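Local coordinates for L-ornithine N(5)-monooxygenase (Pseudomonas aeruginosa, PDB 3S5W), which catalyses the FAD- and NADPH-dependent hydroxylation of L-ornithine to N(5)-hydroxy-L-ornithine, the first step towards the hydroxamate groups of the siderophore pyoverdin, at residues A[149-154]-A[168-173]; A[81-86]-A[122-127]. All blocks are in the same frame, centred on the assembly; numbering follows the deposited sequence.

In the fold
Both contacts touch the one FAD, but at its two ends. Contact 2 comes first along the chain: its segments 81-86 and 122-127 flank the helices 103-109 and 113-119 and meet beside the isoalloxazine ring, where helix 126-137 begins. Contact 1 follows, in the beta hairpin of strands 148-158 and 161-171, and receives the adenine; strand 161-171 joins the hairpin to the rest of the mixed sheet through strand 176-181. The contact centres are about 33 Å apart, on opposite sides of the chain's centre, with nearest atoms about 22 Å apart. The extended cofactor spans this gap, so one contact holds its adenine end while the other borders the flavin, the product and NADP.

Contact 1 of 2, residues A[149-154]-A[168-173]; sequences EVLRIE and ISRNAD. With FAD (flavin-adenine dinucleotide), chain C.
Strands 148-158 and 161-171 form an antiparallel beta hairpin with a classic beta bulge, in which L151 and R152 both face I168. The backbone bonds frame this irregularity: E149 and R170 bond reciprocally, while beyond them L151 N donates to I168 O (2.7 Å) and I168 N to R152 O (3.1 Å).

E149, R152 and R170 project on the same face as I168. E149 and R170 lie side by side, and their salt bridge, OE1 to NH2 at 3.3 Å, brings together planes turned 81° apart. R152 NE makes a salt-bridging hydrogen bond to E154 OE2 (2.9 Å), in the guanidinium plane but on the anti side of the carboxylate and tilted 34° out of its plane; E154 OE1 is bridged to R166 as well.

Apolar side chains pack against these charged groups. L151 passes its CD2 over a face of the R170 guanidinium, 3.5 Å from NH1. The branched I168 serves two neighbours: its CG2, anti to the backbone N, sits over a face of the R152 guanidinium, toward its rim, and its CD1 reaches the E154 carboxylate.

The bulged strand's other backbone edge reads the adenine of FAD. V150 N donates to FAD N1A at 2.8 Å, and FAD N6A returns a bond to V150 O at 3.1 Å.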
loop_
_atom_site.group_PDB
_atom_site.type_symbol
_atom_site.label_atom_id
_atom_site.label_comp_id
_atom_site.label_asym_id
_atom_site.label_seq_id
_atom_site.Cartn_x
_atom_site.Cartn_y
_atom_site.Cartn_z
ATOM N N GLU A 149 5.691 8.899 14.768
ATOM C CA GLU A 149 4.306 8.552 14.471
ATOM C C GLU A 149 3.408 9.744 14.780
ATOM O O GLU A 149 3.405 10.226 15.931
ATOM C CB GLU A 149 3.879 7.328 15.283
ATOM C CG GLU A 149 2.422 6.918 15.053
ATOM C CD GLU A 149 1.983 5.717 15.861
ATOM O OE1 GLU A 149 2.749 5.226 16.714
ATOM O OE2 GLU A 149 0.839 5.266 15.653
ATOM N N VAL A 150 2.667 10.215 13.771
ATOM C CA VAL A 150 1.697 11.278 13.978
ATOM C C VAL A 150 0.488 10.665 14.687
ATOM O O VAL A 150 -0.059 9.626 14.252
ATOM C CB VAL A 150 1.293 12.019 12.674
ATOM C CG1 VAL A 150 0.166 12.994 12.929
ATOM C CG2 VAL A 150 2.467 12.773 12.102
ATOM N N LEU A 151 0.108 11.268 15.814
ATOM C CA LEU A 151 -1.020 10.730 16.582
ATOM C C LEU A 151 -2.353 11.427 16.278
ATOM O O LEU A 151 -3.396 10.788 16.240
ATOM C CB LEU A 151 -0.719 10.776 18.093
ATOM C CG LEU A 151 0.597 10.161 18.603
ATOM C CD1 LEU A 151 0.844 10.514 20.077
ATOM C CD2 LEU A 151 0.620 8.650 18.434
ATOM N N ARG A 152 -2.319 12.739 16.087
ATOM C CA ARG A 152 -3.541 13.521 15.833
ATOM C C ARG A 152 -3.217 14.912 15.314
ATOM O O ARG A 152 -2.119 15.423 15.509
ATOM C CB ARG A 152 -4.423 13.638 17.098
ATOM C CG ARG A 152 -3.799 14.445 18.219
ATOM C CD ARG A 152 -4.682 14.479 19.505
ATOM N NE ARG A 152 -3.890 15.002 20.622
ATOM C CZ ARG A 152 -3.087 14.267 21.381
ATOM N NH1 ARG A 152 -2.984 12.962 21.180
ATOM N NH2 ARG A 152 -2.392 14.836 22.349
ATOM N N ILE A 153 -4.202 15.525 14.673
ATOM C CA ILE A 153 -4.075 16.860 14.136
ATOM C C ILE A 153 -5.153 17.678 14.807
ATOM O O ILE A 153 -6.309 17.259 14.815
ATOM C CB ILE A 153 -4.318 16.885 12.610
ATOM C CG1 ILE A 153 -3.484 15.796 11.913
ATOM C CG2 ILE A 153 -4.032 18.283 12.031
ATOM C CD1 ILE A 153 -1.981 15.959 12.067
ATOM N N GLU A 154 -4.760 18.821 15.370
ATOM C CA GLU A 154 -5.681 19.733 16.062
ATOM C C GLU A 154 -5.727 21.120 15.406
ATOM O O GLU A 154 -4.716 21.609 14.901
ATOM C CB GLU A 154 -5.275 19.895 17.522
ATOM C CG GLU A 154 -5.528 18.671 18.389
ATOM C CD GLU A 154 -4.782 18.755 19.711
ATOM O OE1 GLU A 154 -4.178 19.818 19.995
ATOM O OE2 GLU A 154 -4.792 17.753 20.462
ATOM N N ILE A 168 0.618 16.560 16.269
ATOM C CA ILE A 168 1.135 15.914 17.458
ATOM C C ILE A 168 1.751 14.564 17.080
ATOM O O ILE A 168 1.066 13.696 16.555
ATOM C CB ILE A 168 0.006 15.671 18.540
ATOM C CG1 ILE A 168 -0.539 16.983 19.135
ATOM C CG2 ILE A 168 0.569 14.856 19.698
ATOM C CD1 ILE A 168 -1.342 17.845 18.240
ATOM N N SER A 169 3.027 14.389 17.367
ATOM C CA SER A 169 3.698 13.135 17.072
ATOM C C SER A 169 4.449 12.584 18.292
ATOM O O SER A 169 4.677 13.306 19.286
ATOM C CB SER A 169 4.630 13.294 15.852
ATOM O OG SER A 169 5.708 14.185 16.102
ATOM N N ARG A 170 4.822 11.311 18.215
ATOM C CA ARG A 170 5.566 10.643 19.257
ATOM C C ARG A 170 6.802 10.044 18.582
ATOM O O ARG A 170 6.685 9.450 17.500
ATOM C CB ARG A 170 4.703 9.547 19.904
ATOM C CG ARG A 170 5.428 8.748 21.018
ATOM C CD ARG A 170 4.516 7.778 21.795
ATOM N NE ARG A 170 3.972 6.701 20.965
ATOM C CZ ARG A 170 2.670 6.456 20.796
ATOM N NH1 ARG A 170 1.748 7.201 21.409
ATOM N NH2 ARG A 170 2.281 5.452 20.018
ATOM N N ASN A 171 7.984 10.234 19.159
ATOM C CA ASN A 171 9.170 9.570 18.612
ATOM C C ASN A 171 9.374 8.169 19.210
ATOM O O ASN A 171 8.568 7.707 20.034
ATOM C CB ASN A 171 10.439 10.456 18.634
ATOM C CG ASN A 171 10.975 10.716 20.049
ATOM O OD1 ASN A 171 10.700 9.964 20.994
ATOM N ND2 ASN A 171 11.721 11.799 20.194
ATOM N N ALA A 172 10.429 7.491 18.767
ATOM C CA ALA A 172 10.629 6.083 19.124
ATOM C C ALA A 172 10.975 5.939 20.621
ATOM O O ALA A 172 10.572 4.966 21.273
ATOM C CB ALA A 172 11.691 5.436 18.209
ATOM N N ASP A 173 11.656 6.950 21.177
ATOM C CA ASP A 173 11.901 7.025 22.631
ATOM C C ASP A 173 10.644 7.332 23.476
ATOM O O ASP A 173 10.712 7.287 24.701
ATOM C CB ASP A 173 13.020 8.032 22.958
ATOM C CG ASP A 173 14.344 7.719 22.233
ATOM O OD1 ASP A 173 14.667 6.516 22.035
ATOM O OD2 ASP A 173 15.060 8.679 21.846
HETATM P PA FAD C . 2.771 3.722 1.812
HETATM O O1A FAD C . 1.944 2.696 2.489
HETATM O O2A FAD C . 3.860 3.176 0.872
HETATM O O5B FAD C . 3.504 4.657 2.921
HETATM C C5B FAD C . 2.768 5.118 4.030
HETATM C C4B FAD C . 3.821 5.562 5.030
HETATM O O4B FAD C . 3.150 6.157 6.107
HETATM C C3B FAD C . 4.572 4.360 5.595
HETATM O O3B FAD C . 5.957 4.504 5.354
HETATM C C2B FAD C . 4.241 4.369 7.093
HETATM O O2B FAD C . 5.383 4.108 7.902
HETATM C C1B FAD C . 3.809 5.788 7.309
HETATM N N9A FAD C . 2.811 5.997 8.353
HETATM C C8A FAD C . 1.586 5.357 8.515
HETATM N N7A FAD C . 0.958 5.937 9.580
HETATM C C5A FAD C . 1.756 6.931 10.055
HETATM C C6A FAD C . 1.607 7.829 11.111
HETATM N N6A FAD C . 0.419 7.977 11.719
HETATM N N1A FAD C . 2.635 8.738 11.353
HETATM C C2A FAD C . 3.776 8.790 10.579
HETATM N N3A FAD C . 3.927 7.896 9.524
HETATM C C4A FAD C . 2.925 6.985 9.280
HETATM N N1 FAD C . 1.730 -0.557 -6.092
HETATM C C2 FAD C . 2.213 -0.616 -7.393
HETATM O O2 FAD C . 1.941 0.265 -8.191
HETATM N N3 FAD C . 3.005 -1.668 -7.803
HETATM C C4 FAD C . 3.352 -2.679 -6.940
HETATM O O4 FAD C . 4.105 -3.582 -7.340
HETATM C C4X FAD C . 2.853 -2.636 -5.624
HETATM N N5 FAD C . 3.167 -3.652 -4.732
HETATM C C5X FAD C . 2.665 -3.615 -3.441
HETATM C C6 FAD C . 2.991 -4.649 -2.550
HETATM C C7 FAD C . 2.503 -4.642 -1.250
HETATM C C7M FAD C . 2.886 -5.792 -0.353
HETATM C C8 FAD C . 1.664 -3.610 -0.846
HETATM C C8M FAD C . 1.103 -3.535 0.545
HETATM C C9 FAD C . 1.335 -2.579 -1.720
HETATM C C9A FAD C . 1.846 -2.555 -3.025
HETATM N N10 FAD C . 1.525 -1.528 -3.921
HETATM C C10 FAD C . 2.016 -1.586 -5.220
HETATM C "C1'" FAD C . 0.607 -0.403 -3.554
HETATM C "C2'" FAD C . 1.220 0.633 -2.589
HETATM O "O2'" FAD C . 0.085 1.172 -1.904
HETATM C "C3'" FAD C . 1.925 1.722 -3.383
HETATM O "O3'" FAD C . 2.964 1.186 -4.227
HETATM C "C4'" FAD C . 2.594 2.767 -2.455
HETATM O "O4'" FAD C . 3.357 2.091 -1.463
HETATM C "C5'" FAD C . 1.617 3.800 -1.834
HETATM O "O5'" FAD C . 2.402 4.864 -1.331
HETATM P P FAD C . 1.955 5.771 -0.067
HETATM O O1P FAD C . 3.144 6.654 0.224
HETATM O O2P FAD C . 0.656 6.431 -0.441
HETATM O O3P FAD C . 1.734 4.704 1.098
#

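Contact 2 of 2, residues A[81-86]-A[122-127]; sequences SELQIS and FYPCRM. With FAD (flavin-adenine dinucleotide), chain C; ONH (N~5~-hydroxy-L-ornithine), chain E.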
loop_
_atom_site.group_PDB
_atom_site.type_symbol
_atom_site.label_atom_id
_atom_site.label_comp_id
_atom_site.label_asym_id
_atom_site.label_seq_id
_atom_site.Cartn_x
_atom_site.Cartn_y
_atom_site.Cartn_z
ATOM N N SER A 81 9.210 -11.652 -5.234
ATOM C CA SER A 81 8.284 -10.542 -5.144
ATOM C C SER A 81 8.665 -9.541 -6.232
ATOM O O SER A 81 9.508 -8.672 -6.034
ATOM C CB SER A 81 8.270 -9.929 -3.739
ATOM O OG SER A 81 9.564 -9.578 -3.286
ATOM N N GLU A 82 8.067 -9.741 -7.399
ATOM C CA GLU A 82 8.247 -8.894 -8.563
ATOM C C GLU A 82 7.325 -7.670 -8.480
ATOM O O GLU A 82 6.168 -7.788 -8.097
ATOM C CB GLU A 82 7.896 -9.709 -9.814
ATOM C CG GLU A 82 8.457 -9.160 -11.105
ATOM C CD GLU A 82 8.264 -10.133 -12.274
ATOM O OE1 GLU A 82 7.132 -10.257 -12.795
ATOM O OE2 GLU A 82 9.260 -10.776 -12.652
ATOM N N LEU A 83 7.830 -6.518 -8.878
ATOM C CA LEU A 83 7.034 -5.310 -8.983
ATOM C C LEU A 83 5.879 -5.558 -9.964
ATOM O O LEU A 83 6.084 -6.176 -10.953
ATOM C CB LEU A 83 7.916 -4.170 -9.464
ATOM C CG LEU A 83 7.466 -2.718 -9.353
ATOM C CD1 LEU A 83 7.379 -2.274 -7.944
ATOM C CD2 LEU A 83 8.355 -1.790 -10.153
ATOM N N GLN A 84 4.675 -5.096 -9.671
ATOM C CA GLN A 84 3.543 -5.388 -10.554
ATOM C C GLN A 84 3.176 -4.200 -11.412
ATOM O O GLN A 84 2.000 -4.018 -11.769
ATOM C CB GLN A 84 2.333 -5.788 -9.739
ATOM C CG GLN A 84 2.685 -6.667 -8.619
ATOM C CD GLN A 84 1.484 -7.355 -8.131
ATOM O OE1 GLN A 84 0.903 -8.192 -8.837
ATOM N NE2 GLN A 84 1.052 -6.991 -6.930
ATOM N N ILE A 85 4.185 -3.396 -11.737
ATOM C CA ILE A 85 4.006 -2.208 -12.563
ATOM C C ILE A 85 5.329 -1.974 -13.306
ATOM O O ILE A 85 6.384 -2.363 -12.793
ATOM C CB ILE A 85 3.619 -1.002 -11.676
ATOM C CG1 ILE A 85 2.949 0.125 -12.497
ATOM C CG2 ILE A 85 4.817 -0.520 -10.839
ATOM C CD1 ILE A 85 2.353 1.260 -11.605
ATOM N N SER A 86 5.295 -1.374 -14.502
ATOM C CA SER A 86 6.557 -1.064 -15.229
ATOM C C SER A 86 7.447 -0.117 -14.416
ATOM O O SER A 86 6.940 0.805 -13.763
ATOM C CB SER A 86 6.264 -0.416 -16.590
ATOM O OG SER A 86 7.452 0.022 -17.253
ATOM N N PHE A 122 10.746 -5.280 -17.670
ATOM C CA PHE A 122 10.153 -4.032 -17.146
ATOM C C PHE A 122 9.856 -4.087 -15.648
ATOM O O PHE A 122 9.481 -3.074 -15.044
ATOM C CB PHE A 122 8.873 -3.682 -17.876
ATOM C CG PHE A 122 9.102 -3.091 -19.197
ATOM C CD1 PHE A 122 9.479 -1.755 -19.317
ATOM C CD2 PHE A 122 9.001 -3.860 -20.326
ATOM C CE1 PHE A 122 9.712 -1.181 -20.560
ATOM C CE2 PHE A 122 9.239 -3.308 -21.564
ATOM C CZ PHE A 122 9.585 -1.960 -21.681
ATOM N N TYR A 123 10.011 -5.266 -15.060
ATOM C CA TYR A 123 9.587 -5.498 -13.676
ATOM C C TYR A 123 10.740 -5.827 -12.740
ATOM O O TYR A 123 11.017 -6.999 -12.512
ATOM C CB TYR A 123 8.530 -6.625 -13.638
ATOM C CG TYR A 123 7.440 -6.351 -14.607
ATOM C CD1 TYR A 123 6.550 -5.299 -14.378
ATOM C CD2 TYR A 123 7.334 -7.070 -15.803
ATOM C CE1 TYR A 123 5.570 -4.978 -15.280
ATOM C CE2 TYR A 123 6.337 -6.755 -16.731
ATOM C CZ TYR A 123 5.459 -5.712 -16.451
ATOM O OH TYR A 123 4.455 -5.372 -17.324
ATOM N N PRO A 124 11.395 -4.805 -12.153
ATOM C CA PRO A 124 12.419 -5.146 -11.158
ATOM C C PRO A 124 11.799 -5.851 -9.956
ATOM O O PRO A 124 10.584 -5.778 -9.756
ATOM C CB PRO A 124 12.977 -3.775 -10.735
ATOM C CG PRO A 124 11.904 -2.830 -11.008
ATOM C CD PRO A 124 11.182 -3.345 -12.236
ATOM N N CYS A 125 12.615 -6.533 -9.171
ATOM C CA CYS A 125 12.159 -7.120 -7.923
ATOM C C CYS A 125 11.738 -5.970 -6.983
ATOM O O CYS A 125 12.286 -4.850 -7.072
ATOM C CB CYS A 125 13.280 -7.950 -7.302
ATOM S SG CYS A 125 13.655 -9.411 -8.328
ATOM N N ARG A 126 10.767 -6.231 -6.110
ATOM C CA ARG A 126 10.366 -5.199 -5.137
ATOM C C ARG A 126 11.527 -4.791 -4.196
ATOM O O ARG A 126 11.573 -3.649 -3.715
ATOM C CB ARG A 126 9.102 -5.612 -4.367
ATOM C CG ARG A 126 7.858 -5.537 -5.253
ATOM C CD ARG A 126 6.566 -5.494 -4.403
ATOM N NE ARG A 126 6.248 -6.814 -3.872
ATOM C CZ ARG A 126 6.185 -7.148 -2.577
ATOM N NH1 ARG A 126 6.424 -6.260 -1.627
ATOM N NH2 ARG A 126 5.868 -8.393 -2.236
ATOM N N MET A 127 12.470 -5.700 -3.958
ATOM C CA MET A 127 13.649 -5.356 -3.138
ATOM C C MET A 127 14.476 -4.275 -3.845
ATOM O O MET A 127 15.026 -3.396 -3.200
ATOM C CB MET A 127 14.561 -6.571 -2.848
ATOM C CG MET A 127 13.945 -7.680 -1.990
ATOM S SD MET A 127 15.142 -9.006 -1.505
ATOM C CE MET A 127 15.621 -8.439 0.144
HETATM P PA FAD C . 2.771 3.722 1.812
HETATM O O1A FAD C . 1.944 2.696 2.489
HETATM O O2A FAD C . 3.860 3.176 0.872
HETATM O O5B FAD C . 3.504 4.657 2.921
HETATM C C5B FAD C . 2.768 5.118 4.030
HETATM C C4B FAD C . 3.821 5.562 5.030
HETATM O O4B FAD C . 3.150 6.157 6.107
HETATM C C3B FAD C . 4.572 4.360 5.595
HETATM O O3B FAD C . 5.957 4.504 5.354
HETATM C C2B FAD C . 4.241 4.369 7.093
HETATM O O2B FAD C . 5.383 4.108 7.902
HETATM C C1B FAD C . 3.809 5.788 7.309
HETATM N N9A FAD C . 2.811 5.997 8.353
HETATM C C8A FAD C . 1.586 5.357 8.515
HETATM N N7A FAD C . 0.958 5.937 9.580
HETATM C C5A FAD C . 1.756 6.931 10.055
HETATM C C6A FAD C . 1.607 7.829 11.111
HETATM N N6A FAD C . 0.419 7.977 11.719
HETATM N N1A FAD C . 2.635 8.738 11.353
HETATM C C2A FAD C . 3.776 8.790 10.579
HETATM N N3A FAD C . 3.927 7.896 9.524
HETATM C C4A FAD C . 2.925 6.985 9.280
HETATM N N1 FAD C . 1.730 -0.557 -6.092
HETATM C C2 FAD C . 2.213 -0.616 -7.393
HETATM O O2 FAD C . 1.941 0.265 -8.191
HETATM N N3 FAD C . 3.005 -1.668 -7.803
HETATM C C4 FAD C . 3.352 -2.679 -6.940
HETATM O O4 FAD C . 4.105 -3.582 -7.340
HETATM C C4X FAD C . 2.853 -2.636 -5.624
HETATM N N5 FAD C . 3.167 -3.652 -4.732
HETATM C C5X FAD C . 2.665 -3.615 -3.441
HETATM C C6 FAD C . 2.991 -4.649 -2.550
HETATM C C7 FAD C . 2.503 -4.642 -1.250
HETATM C C7M FAD C . 2.886 -5.792 -0.353
HETATM C C8 FAD C . 1.664 -3.610 -0.846
HETATM C C8M FAD C . 1.103 -3.535 0.545
HETATM C C9 FAD C . 1.335 -2.579 -1.720
HETATM C C9A FAD C . 1.846 -2.555 -3.025
HETATM N N10 FAD C . 1.525 -1.528 -3.921
HETATM C C10 FAD C . 2.016 -1.586 -5.220
HETATM C "C1'" FAD C . 0.607 -0.403 -3.554
HETATM C "C2'" FAD C . 1.220 0.633 -2.589
HETATM O "O2'" FAD C . 0.085 1.172 -1.904
HETATM C "C3'" FAD C . 1.925 1.722 -3.383
HETATM O "O3'" FAD C . 2.964 1.186 -4.227
HETATM C "C4'" FAD C . 2.594 2.767 -2.455
HETATM O "O4'" FAD C . 3.357 2.091 -1.463
HETATM C "C5'" FAD C . 1.617 3.800 -1.834
HETATM O "O5'" FAD C . 2.402 4.864 -1.331
HETATM P P FAD C . 1.955 5.771 -0.067
HETATM O O1P FAD C . 3.144 6.654 0.224
HETATM O O2P FAD C . 0.656 6.431 -0.441
HETATM O O3P FAD C . 1.734 4.704 1.098
HETATM C C ONH E . -0.443 -0.025 -14.150
HETATM N N ONH E . -1.383 -2.297 -14.305
HETATM O O ONH E . 0.174 -0.343 -15.210
HETATM C CA ONH E . -1.209 -1.105 -13.440
HETATM C CB ONH E . -0.524 -1.431 -12.107
HETATM C CD ONH E . -0.690 -2.770 -10.047
HETATM N NE ONH E . -1.537 -3.736 -9.396
HETATM C CG ONH E . -1.369 -2.449 -11.359
HETATM O OZ ONH E . -0.967 -4.514 -8.413
HETATM O OXT ONH E . -0.462 1.137 -13.653
HETATM O O HOH W 1 12.166 -8.554 -4.437
HETATM O O HOH W 2 4.916 -8.299 -5.827
#
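The flavin pocket of this N-hydroxylating monooxygenase is bordered here by the 81-86 loop and the start of helix 126-137, C125 being the N-cap residue. The two backbones run roughly antiparallel and form a single bridge between E82 and C125. R126 N donates almost straight to S81 O (2.7 Å, 177°), and L83 N to P124 O (3.0 Å).

R126 is long enough to reach from the helix start to the flavin. Its chain bends at chi3 (-76°), laying one guanidinium face against FAD C6 and C7M while S81 OG lies over the opposite face, toward its rim; S81 CB comes within 3.2 Å of R126 NH2. A salt bridge from NH2 to E241 and a hydrogen bond from NH1 to T76 fix the rotation of the group. The small side chain of S81 lets the guanidinium lie close against it, and its OG bonds to V78 O and to a water that accepts from M127 N.

Apolar and aromatic contacts continue along the two segments. L83 sets CD2 against P124 CG (3.8 Å) and CD1 near FAD O4. The Y123 ring turns its edge to I85 O, with CD1 3.3 Å away, and the aliphatic CG of E82 packs on Y123 CB.

On the active-site side, Q84 N donates to FAD O4 (2.8 Å, 174°), and I85 CD1 touches both FAD O2 and the OXT of the product. A second water links the two segments, donating to E82 O at 2.6 Å and accepting from R126 NE at 2.8 Å.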